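Local structure of putative uncharacterized protein (Staphylococcus aureus, 3R2T) at residues A[64-73]-A[183-194]; A[116-124]-A[135-143]. The protein is of unknown function but, as a secreted superantigen-like protein of the staphylococcal/streptococcal toxin family, probably acts outside the bacterial cell. All blocks are in the same frame, centred on the assembly; numbering follows the deposited sequence. Where two conformers were deposited one is given.

Contact 1: A[64-73]-A[183-194]; sequences HQYYSGPSYE and KELDFKIRKLLI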
loop_
_atom_site.group_PDB
_atom_site.type_symbol
_atom_site.label_atom_id
_atom_site.label_comp_id
_atom_site.label_asym_id
_atom_site.label_seq_id
_atom_site.Cartn_x
_atom_site.Cartn_y
_atom_site.Cartn_z
ATOM N N HIS A 64 9.528 -6.083 16.127
ATOM C CA HIS A 64 10.280 -5.254 17.033
ATOM C C HIS A 64 10.532 -3.895 16.371
ATOM O O HIS A 64 10.317 -2.835 16.972
ATOM C CB HIS A 64 11.631 -5.903 17.387
ATOM C CG HIS A 64 12.403 -5.134 18.413
ATOM N ND1 HIS A 64 13.215 -4.066 18.089
ATOM C CD2 HIS A 64 12.460 -5.256 19.762
ATOM C CE1 HIS A 64 13.737 -3.564 19.195
ATOM N NE2 HIS A 64 13.296 -4.270 20.223
ATOM N N GLN A 65 10.998 -3.935 15.131
ATOM C CA GLN A 65 11.302 -2.720 14.394
ATOM C C GLN A 65 10.098 -1.792 14.326
ATOM O O GLN A 65 10.192 -0.617 14.664
ATOM C CB GLN A 65 11.811 -3.045 12.981
ATOM C CG GLN A 65 11.891 -1.813 12.070
ATOM C CD GLN A 65 12.607 -2.057 10.749
ATOM O OE1 GLN A 65 13.477 -2.936 10.637
ATOM N NE2 GLN A 65 12.267 -1.247 9.743
ATOM N N TYR A 66 8.968 -2.328 13.902
ATOM C CA TYR A 66 7.722 -1.542 13.757
ATOM C C TYR A 66 7.180 -0.971 15.059
ATOM O O TYR A 66 6.870 0.223 15.146
ATOM C CB TYR A 66 6.667 -2.439 13.094
ATOM C CG TYR A 66 5.309 -1.832 12.772
ATOM C CD1 TYR A 66 5.101 -1.135 11.577
ATOM C CD2 TYR A 66 4.223 -2.027 13.615
ATOM C CE1 TYR A 66 3.875 -0.616 11.259
ATOM C CE2 TYR A 66 2.969 -1.523 13.300
ATOM C CZ TYR A 66 2.804 -0.818 12.116
ATOM O OH TYR A 66 1.585 -0.308 11.804
ATOM N N TYR A 67 7.052 -1.818 16.073
ATOM C CA TYR A 67 6.465 -1.374 17.347
ATOM C C TYR A 67 7.414 -0.545 18.224
ATOM O O TYR A 67 6.962 0.074 19.188
ATOM C CB TYR A 67 5.818 -2.537 18.119
ATOM C CG TYR A 67 4.524 -2.985 17.507
ATOM C CD1 TYR A 67 3.364 -2.228 17.665
ATOM C CD2 TYR A 67 4.429 -4.171 16.784
ATOM C CE1 TYR A 67 2.150 -2.623 17.097
ATOM C CE2 TYR A 67 3.214 -4.573 16.217
ATOM C CZ TYR A 67 2.080 -3.800 16.374
ATOM O OH TYR A 67 0.857 -4.196 15.808
ATOM N N SER A 68 8.710 -0.534 17.896
ATOM C CA SER A 68 9.664 0.291 18.634
ATOM C C SER A 68 9.953 1.551 17.808
ATOM O O SER A 68 10.670 2.438 18.257
ATOM C CB SER A 68 10.970 -0.453 18.921
ATOM O OG SER A 68 11.665 -0.742 17.725
ATOM N N GLY A 69 9.374 1.631 16.609
ATOM C CA GLY A 69 9.567 2.777 15.722
ATOM C C GLY A 69 8.715 4.018 16.004
ATOM O O GLY A 69 8.036 4.113 17.027
ATOM N N PRO A 70 8.737 4.979 15.070
ATOM C CA PRO A 70 8.003 6.229 15.233
ATOM C C PRO A 70 6.490 6.114 15.105
ATOM O O PRO A 70 6.001 5.240 14.417
ATOM C CB PRO A 70 8.544 7.112 14.092
ATOM C CG PRO A 70 9.506 6.260 13.297
ATOM C CD PRO A 70 9.335 4.858 13.727
ATOM N N SER A 71 5.779 6.979 15.828
ATOM C CA SER A 71 4.326 7.086 15.760
ATOM C C SER A 71 4.055 8.574 15.832
ATOM O O SER A 71 4.940 9.335 16.211
ATOM C CB SER A 71 3.619 6.349 16.904
ATOM O OG SER A 71 3.957 6.890 18.163
ATOM N N TYR A 72 2.843 8.993 15.485
ATOM C CA TYR A 72 2.500 10.409 15.485
ATOM C C TYR A 72 1.057 10.616 15.879
ATOM O O TYR A 72 0.200 9.853 15.469
ATOM C CB TYR A 72 2.680 10.977 14.073
ATOM C CG TYR A 72 4.060 10.764 13.459
ATOM C CD1 TYR A 72 5.010 11.776 13.445
ATOM C CD2 TYR A 72 4.401 9.547 12.880
ATOM C CE1 TYR A 72 6.286 11.569 12.866
ATOM C CE2 TYR A 72 5.653 9.339 12.302
ATOM C CZ TYR A 72 6.583 10.339 12.303
ATOM O OH TYR A 72 7.811 10.097 11.730
ATOM N N GLU A 73 0.792 11.660 16.651
ATOM C CA GLU A 73 -0.557 12.002 17.074
ATOM C C GLU A 73 -0.945 13.354 16.480
ATOM O O GLU A 73 -0.393 14.380 16.840
ATOM C CB GLU A 73 -0.654 12.062 18.593
ATOM C CG GLU A 73 -0.391 10.734 19.285
ATOM C CD GLU A 73 -0.376 10.863 20.787
ATOM O OE1 GLU A 73 -1.019 11.798 21.317
ATOM O OE2 GLU A 73 0.285 10.028 21.440
ATOM N N LYS A 183 -5.913 0.666 16.851
ATOM C CA LYS A 183 -4.586 0.847 16.312
ATOM C C LYS A 183 -3.697 1.528 17.341
ATOM O O LYS A 183 -2.576 1.049 17.630
ATOM C CB LYS A 183 -4.671 1.699 15.041
ATOM C CG LYS A 183 -3.344 2.082 14.422
ATOM C CD LYS A 183 -3.546 3.122 13.347
ATOM C CE LYS A 183 -2.239 3.449 12.649
ATOM N NZ LYS A 183 -1.785 2.254 11.888
ATOM N N GLU A 184 -4.192 2.637 17.905
ATOM C CA GLU A 184 -3.408 3.404 18.899
ATOM C C GLU A 184 -3.149 2.592 20.178
ATOM O O GLU A 184 -2.030 2.565 20.677
ATOM C CB GLU A 184 -4.050 4.784 19.200
ATOM C CG GLU A 184 -3.407 5.529 20.363
ATOM C CD GLU A 184 -3.819 7.003 20.497
ATOM O OE1 GLU A 184 -4.674 7.515 19.717
ATOM O OE2 GLU A 184 -3.261 7.659 21.407
ATOM N N LEU A 185 -4.178 1.920 20.684
ATOM C CA LEU A 185 -4.026 1.102 21.894
ATOM C C LEU A 185 -3.036 -0.019 21.642
ATOM O O LEU A 185 -2.143 -0.236 22.426
ATOM C CB LEU A 185 -5.358 0.509 22.312
ATOM C CG LEU A 185 -6.412 1.505 22.764
ATOM C CD1 LEU A 185 -7.686 0.777 23.162
ATOM C CD2 LEU A 185 -5.907 2.334 23.926
ATOM N N ASP A 186 -3.208 -0.719 20.525
ATOM C CA ASP A 186 -2.325 -1.813 20.128
ATOM C C ASP A 186 -0.860 -1.409 20.068
ATOM O O ASP A 186 0.005 -2.109 20.592
ATOM C CB ASP A 186 -2.721 -2.303 18.741
ATOM C CG ASP A 186 -1.729 -3.343 18.168
ATOM O OD1 ASP A 186 -1.112 -3.044 17.125
ATOM O OD2 ASP A 186 -1.539 -4.427 18.765
ATOM N N PHE A 187 -0.590 -0.278 19.409
ATOM C CA PHE A 187 0.759 0.207 19.219
ATOM C C PHE A 187 1.396 0.668 20.527
ATOM O O PHE A 187 2.557 0.322 20.824
ATOM C CB PHE A 187 0.797 1.364 18.203
ATOM C CG PHE A 187 2.206 1.758 17.784
ATOM C CD1 PHE A 187 2.942 2.666 18.530
ATOM C CD2 PHE A 187 2.792 1.183 16.662
ATOM C CE1 PHE A 187 4.227 3.000 18.167
ATOM C CE2 PHE A 187 4.083 1.507 16.286
ATOM C CZ PHE A 187 4.808 2.418 17.030
ATOM N N LYS A 188 0.649 1.447 21.306
ATOM C CA LYS A 188 1.171 1.965 22.582
ATOM C C LYS A 188 1.384 0.848 23.586
ATOM O O LYS A 188 2.332 0.867 24.364
ATOM C CB LYS A 188 0.219 3.016 23.180
ATOM C CG LYS A 188 0.287 4.427 22.554
ATOM C CD LYS A 188 -0.817 5.305 23.170
ATOM C CE LYS A 188 -0.490 6.802 23.081
ATOM N NZ LYS A 188 -0.167 7.294 21.728
ATOM N N ILE A 189 0.486 -0.126 23.598
ATOM C CA ILE A 189 0.663 -1.203 24.529
ATOM C C ILE A 189 1.919 -1.981 24.124
ATOM O O ILE A 189 2.787 -2.175 24.943
ATOM C CB ILE A 189 -0.560 -2.069 24.657
ATOM C CG1 ILE A 189 -1.662 -1.286 25.353
ATOM C CG2 ILE A 189 -0.248 -3.294 25.491
ATOM C CD1 ILE A 189 -3.045 -1.981 25.306
ATOM N N ARG A 190 2.066 -2.361 22.861
ATOM C CA ARG A 190 3.277 -3.126 22.469
ATOM C C ARG A 190 4.570 -2.365 22.681
ATOM O O ARG A 190 5.590 -2.963 23.033
ATOM C CB ARG A 190 3.225 -3.620 21.021
ATOM C CG ARG A 190 2.013 -4.506 20.751
ATOM C CD ARG A 190 2.178 -5.317 19.511
ATOM N NE ARG A 190 0.900 -5.651 18.889
ATOM C CZ ARG A 190 0.734 -6.632 18.014
ATOM N NH1 ARG A 190 -0.465 -6.854 17.465
ATOM N NH2 ARG A 190 1.757 -7.407 17.691
ATOM N N LYS A 191 4.531 -1.053 22.431
ATOM C CA LYS A 191 5.681 -0.177 22.640
ATOM C C LYS A 191 6.130 -0.315 24.090
ATOM O O LYS A 191 7.312 -0.457 24.387
ATOM C CB LYS A 191 5.268 1.274 22.349
ATOM C CG LYS A 191 6.302 2.375 22.680
ATOM C CD LYS A 191 5.737 3.744 22.243
ATOM C CE LYS A 191 6.658 4.930 22.547
ATOM N NZ LYS A 191 6.767 5.250 23.995
ATOM N N LEU A 192 5.156 -0.293 24.992
ATOM C CA LEU A 192 5.432 -0.408 26.410
ATOM C C LEU A 192 5.981 -1.794 26.738
ATOM O O LEU A 192 6.909 -1.914 27.525
ATOM C CB LEU A 192 4.185 -0.097 27.208
ATOM C CG LEU A 192 4.310 -0.047 28.726
ATOM C CD1 LEU A 192 3.177 0.799 29.286
ATOM C CD2 LEU A 192 4.355 -1.439 29.322
ATOM N N LEU A 193 5.437 -2.830 26.105
ATOM C CA LEU A 193 5.889 -4.207 26.361
ATOM C C LEU A 193 7.305 -4.433 25.870
ATOM O O LEU A 193 8.069 -5.195 26.471
ATOM C CB LEU A 193 4.951 -5.204 25.692
ATOM C CG LEU A 193 3.517 -5.171 26.217
ATOM C CD1 LEU A 193 2.630 -6.094 25.391
ATOM C CD2 LEU A 193 3.493 -5.512 27.701
ATOM N N ILE A 194 7.669 -3.775 24.771
ATOM C CA ILE A 194 9.023 -3.936 24.249
ATOM C C ILE A 194 10.026 -3.288 25.180
ATOM O O ILE A 194 11.052 -3.876 25.527
ATOM C CB ILE A 194 9.195 -3.307 22.854
ATOM C CG1 ILE A 194 8.398 -4.099 21.810
ATOM C CG2 ILE A 194 10.719 -3.271 22.456
ATOM C CD1 ILE A 194 8.331 -3.457 20.429
HETATM O O HOH W 1 -0.103 0.572 13.541
#
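Y67 and K191 have the nearest CA atoms, 5.5 Å apart; the axes of helices 64-68 and 183-194 approach to 9.1 Å with directions 109° apart. The Y67 ring is held on both faces: CD2 of Y66 lies over the centre of one, CD of R190 over the opposite one, 3.4 Å from the ring centroid and 8° off the normal. The guanidinium runs on over the hydroxyl end of that face, 9° from the ring plane, with Y67 OH above its centre. That hydroxyl donates to D186 OD1 over 2.6 Å on the syn lone pair, while NE and NH1 of R190 both grip D186 OD2; L227 N bonds Y67 OH, and Y200 OH and D225 O bond R190 NH2. This joins the N-terminal helix to the helix of the beta-grasp domain, consistent with the two-domain plan of this toxin family. F187, its CG anti to the backbone N, carries its ring against the 66-71 turn: Y66 O and G69 O sit at its edge and S71 CB packs on CE1 at 3.6 Å. I194 CD1 covers Y67 CB at 3.5 Å. K188 NZ reaches E73 OE2 over 2.8 Å and also E184, a cation between two carboxylates.

Contact 2: A[116-124]-A[135-143]; sequences HGLDVFAVP and SVSGVTKKN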
loop_
_atom_site.group_PDB
_atom_site.type_symbol
_atom_site.label_atom_id
_atom_site.label_comp_id
_atom_site.label_asym_id
_atom_site.label_seq_id
_atom_site.Cartn_x
_atom_site.Cartn_y
_atom_site.Cartn_z
ATOM N N HIS A 116 -14.477 17.757 9.484
ATOM C CA HIS A 116 -13.668 18.503 10.468
ATOM C C HIS A 116 -13.617 17.787 11.809
ATOM O O HIS A 116 -14.400 16.891 12.074
ATOM C CB HIS A 116 -14.241 19.899 10.735
ATOM C CG HIS A 116 -14.309 20.784 9.535
ATOM N ND1 HIS A 116 -13.188 21.341 8.957
ATOM C CD2 HIS A 116 -15.366 21.258 8.840
ATOM C CE1 HIS A 116 -13.550 22.088 7.932
ATOM N NE2 HIS A 116 -14.869 22.061 7.842
ATOM N N GLY A 117 -12.683 18.208 12.652
ATOM C CA GLY A 117 -12.547 17.671 13.991
ATOM C C GLY A 117 -12.049 16.254 14.116
ATOM O O GLY A 117 -12.508 15.521 14.966
ATOM N N LEU A 118 -11.089 15.862 13.299
ATOM C CA LEU A 118 -10.587 14.501 13.391
ATOM C C LEU A 118 -9.246 14.391 14.110
ATOM O O LEU A 118 -8.475 15.334 14.128
ATOM C CB LEU A 118 -10.419 13.919 12.002
ATOM C CG LEU A 118 -11.623 13.753 11.096
ATOM C CD1 LEU A 118 -11.141 13.388 9.682
ATOM C CD2 LEU A 118 -12.563 12.706 11.664
ATOM N N ASP A 119 -9.006 13.236 14.734
ATOM C CA ASP A 119 -7.707 12.916 15.364
ATOM C C ASP A 119 -7.179 11.747 14.556
ATOM O O ASP A 119 -7.948 10.953 14.007
ATOM C CB ASP A 119 -7.806 12.538 16.848
ATOM C CG ASP A 119 -8.058 13.744 17.761
ATOM O OD1 ASP A 119 -8.073 14.894 17.267
ATOM O OD2 ASP A 119 -8.220 13.542 18.984
ATOM N N VAL A 120 -5.866 11.646 14.460
ATOM C CA VAL A 120 -5.275 10.596 13.680
ATOM C C VAL A 120 -4.037 10.093 14.352
ATOM O O VAL A 120 -3.155 10.887 14.709
ATOM C CB VAL A 120 -4.876 11.113 12.276
ATOM C CG1 VAL A 120 -4.139 10.037 11.483
ATOM C CG2 VAL A 120 -6.105 11.634 11.504
ATOM N N PHE A 121 -3.988 8.773 14.565
ATOM C CA PHE A 121 -2.820 8.146 15.119
ATOM C C PHE A 121 -2.197 7.501 13.903
ATOM O O PHE A 121 -2.831 6.705 13.247
ATOM C CB PHE A 121 -3.169 7.119 16.191
ATOM C CG PHE A 121 -1.954 6.494 16.820
ATOM C CD1 PHE A 121 -1.240 7.178 17.799
ATOM C CD2 PHE A 121 -1.512 5.243 16.422
ATOM C CE1 PHE A 121 -0.097 6.613 18.373
ATOM C CE2 PHE A 121 -0.378 4.679 16.984
ATOM C CZ PHE A 121 0.336 5.366 17.954
ATOM N N ALA A 122 -0.964 7.866 13.594
ATOM C CA ALA A 122 -0.281 7.376 12.401
ATOM C C ALA A 122 1.030 6.683 12.704
ATOM O O ALA A 122 1.770 7.097 13.595
ATOM C CB ALA A 122 -0.029 8.554 11.435
ATOM N N VAL A 123 1.283 5.612 11.957
ATOM C CA VAL A 123 2.504 4.806 12.060
ATOM C C VAL A 123 2.950 4.551 10.613
ATOM O O VAL A 123 2.155 4.148 9.771
ATOM C CB VAL A 123 2.239 3.467 12.787
ATOM C CG1 VAL A 123 3.514 2.635 12.879
ATOM C CG2 VAL A 123 1.682 3.727 14.162
ATOM N N PRO A 124 4.217 4.776 10.312
ATOM C CA PRO A 124 4.552 4.552 8.912
ATOM C C PRO A 124 4.631 3.087 8.493
ATOM O O PRO A 124 5.253 2.300 9.187
ATOM C CB PRO A 124 5.951 5.196 8.772
ATOM C CG PRO A 124 6.328 5.701 10.148
ATOM C CD PRO A 124 5.400 5.073 11.128
ATOM N N SER A 135 0.234 5.642 6.180
ATOM C CA SER A 135 -0.274 4.966 7.360
ATOM C C SER A 135 -1.698 4.471 7.108
ATOM O O SER A 135 -2.385 4.960 6.188
ATOM C CB SER A 135 -0.244 5.910 8.562
ATOM O OG SER A 135 -0.612 5.250 9.763
ATOM N N VAL A 136 -2.130 3.512 7.934
ATOM C CA VAL A 136 -3.452 2.895 7.808
ATOM C C VAL A 136 -4.452 3.280 8.891
ATOM O O VAL A 136 -4.200 3.081 10.062
ATOM C CB VAL A 136 -3.354 1.362 7.849
ATOM C CG1 VAL A 136 -4.739 0.740 7.775
ATOM C CG2 VAL A 136 -2.451 0.847 6.721
ATOM N N SER A 137 -5.588 3.829 8.474
ATOM C CA SER A 137 -6.683 4.179 9.380
ATOM C C SER A 137 -6.234 4.956 10.632
ATOM O O SER A 137 -5.484 5.932 10.512
ATOM C CB SER A 137 -7.441 2.910 9.717
ATOM O OG SER A 137 -7.873 2.286 8.519
ATOM N N GLY A 138 -6.678 4.541 11.819
ATOM C CA GLY A 138 -6.321 5.245 13.058
ATOM C C GLY A 138 -7.008 6.592 13.187
ATOM O O GLY A 138 -6.500 7.485 13.851
ATOM N N VAL A 139 -8.172 6.736 12.557
ATOM C CA VAL A 139 -8.912 7.988 12.569
ATOM C C VAL A 139 -10.072 7.918 13.537
ATOM O O VAL A 139 -10.774 6.931 13.557
ATOM C CB VAL A 139 -9.491 8.305 11.167
ATOM C CG1 VAL A 139 -10.194 9.662 11.188
ATOM C CG2 VAL A 139 -8.379 8.307 10.063
ATOM N N THR A 140 -10.272 8.987 14.310
ATOM C CA THR A 140 -11.359 9.111 15.297
ATOM C C THR A 140 -11.831 10.567 15.410
ATOM O O THR A 140 -11.223 11.476 14.823
ATOM C CB THR A 140 -10.831 8.780 16.709
ATOM O OG1 THR A 140 -9.672 9.584 16.966
ATOM C CG2 THR A 140 -10.431 7.327 16.843
ATOM N N LYS A 141 -12.917 10.781 16.158
ATOM C CA LYS A 141 -13.419 12.126 16.418
ATOM C C LYS A 141 -12.628 12.669 17.587
ATOM O O LYS A 141 -12.242 11.917 18.481
ATOM C CB LYS A 141 -14.900 12.140 16.813
ATOM C CG LYS A 141 -15.902 11.807 15.720
ATOM C CD LYS A 141 -17.315 12.092 16.238
ATOM C CE LYS A 141 -18.384 12.005 15.151
ATOM N NZ LYS A 141 -19.691 12.534 15.674
ATOM N N LYS A 142 -12.397 13.976 17.595
ATOM C CA LYS A 142 -11.654 14.608 18.692
ATOM C C LYS A 142 -12.510 14.703 19.956
ATOM O O LYS A 142 -13.731 14.514 19.924
ATOM C CB LYS A 142 -11.156 16.005 18.300
ATOM C CG LYS A 142 -12.231 17.072 18.069
ATOM C CD LYS A 142 -11.557 18.383 17.593
ATOM C CE LYS A 142 -12.516 19.553 17.429
ATOM N NZ LYS A 142 -13.004 20.095 18.715
ATOM N N ASN A 143 -11.846 14.971 21.074
ATOM C CA ASN A 143 -12.526 15.122 22.347
ATOM C C ASN A 143 -13.497 16.280 22.375
ATOM O O ASN A 143 -13.203 17.349 21.861
ATOM C CB ASN A 143 -11.515 15.358 23.459
ATOM C CG ASN A 143 -10.785 14.110 23.841
ATOM O OD1 ASN A 143 -11.058 13.034 23.320
ATOM N ND2 ASN A 143 -9.858 14.239 24.777
HETATM O O HOH W 2 -9.027 14.791 21.112
HETATM O O HOH W 3 -2.972 6.539 10.441
HETATM O O HOH W 4 -0.079 2.525 9.734
#
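D119 and T140 form an antiparallel hydrogen-bonded pair: D119 N donates to T140 O over 2.8 Å at 173°, and T140 N returns a bond to D119 O. V120 with V139, and L118 with K141, are the flanking non-hydrogen-bonded pairs. The axes of strands 118-122 and 139-141 come within 4.6 Å at 148°. F121 N to G138 O and K142 N to G117 O extend the pairing at either end. Both glycines have positive phi, a backbone region that favours glycine.

Beyond G138 the regular pairing breaks at S137, and a side chain takes over from the backbone: with OG anti to its own N (chi1 -174°), S135 accepts from V123 N over 2.9 Å. Water 3, hydrogen-bonded to F121 O, S135 OG and S137 O, bridges the two segments where direct backbone bonding stops.

V139 touches L118 through CG1, with L118 CD2 at 3.9 Å, and V120 through CG2. On the other face D119 CB packs on T140 OG1, and D119 OD1 lies 3.4 Å from K142 CB. Water 2 joins D119 OD2 to N143 N. K177 NZ forms a salt bridge with D119 OD2 and bonds T140 OG1, while N76 N bonds D119 OD1, so both carboxylate oxygens have partners.

Farther out, strand 72-79 pairs with the other edge of 118-122, and V101 of strand 99-102 packs on V120 and V139. A curled, mixed sheet with antiparallel neighbours and one parallel closure, 99-102 with 133-141, is consistent with the OB-fold barrel of the N-terminal domain in this toxin family.

Contact 2 lies wholly between the two segments of contact 1 along the chain: 64-73 comes first, then 116-124 and 135-143, and 183-194 last. Their centres are 15 Å apart, and they meet directly. Strand 72-79, entered at the end of 64-73, neighbours 118-122 in the same sheet, with Y72 N 2.9 Å from A122 O, a probable hydrogen bond. Helix 182-197 touches strand 118-122 through F121, which packs on E184 and K188, and the following V123, which packs on F187; K183 NZ lies 3.1 Å from V136 O. Contact 2 is internal to the OB-fold domain, whereas contact 1 joins that domain's N-terminal part to the beta-grasp helix, probably helping to hold the two domains together.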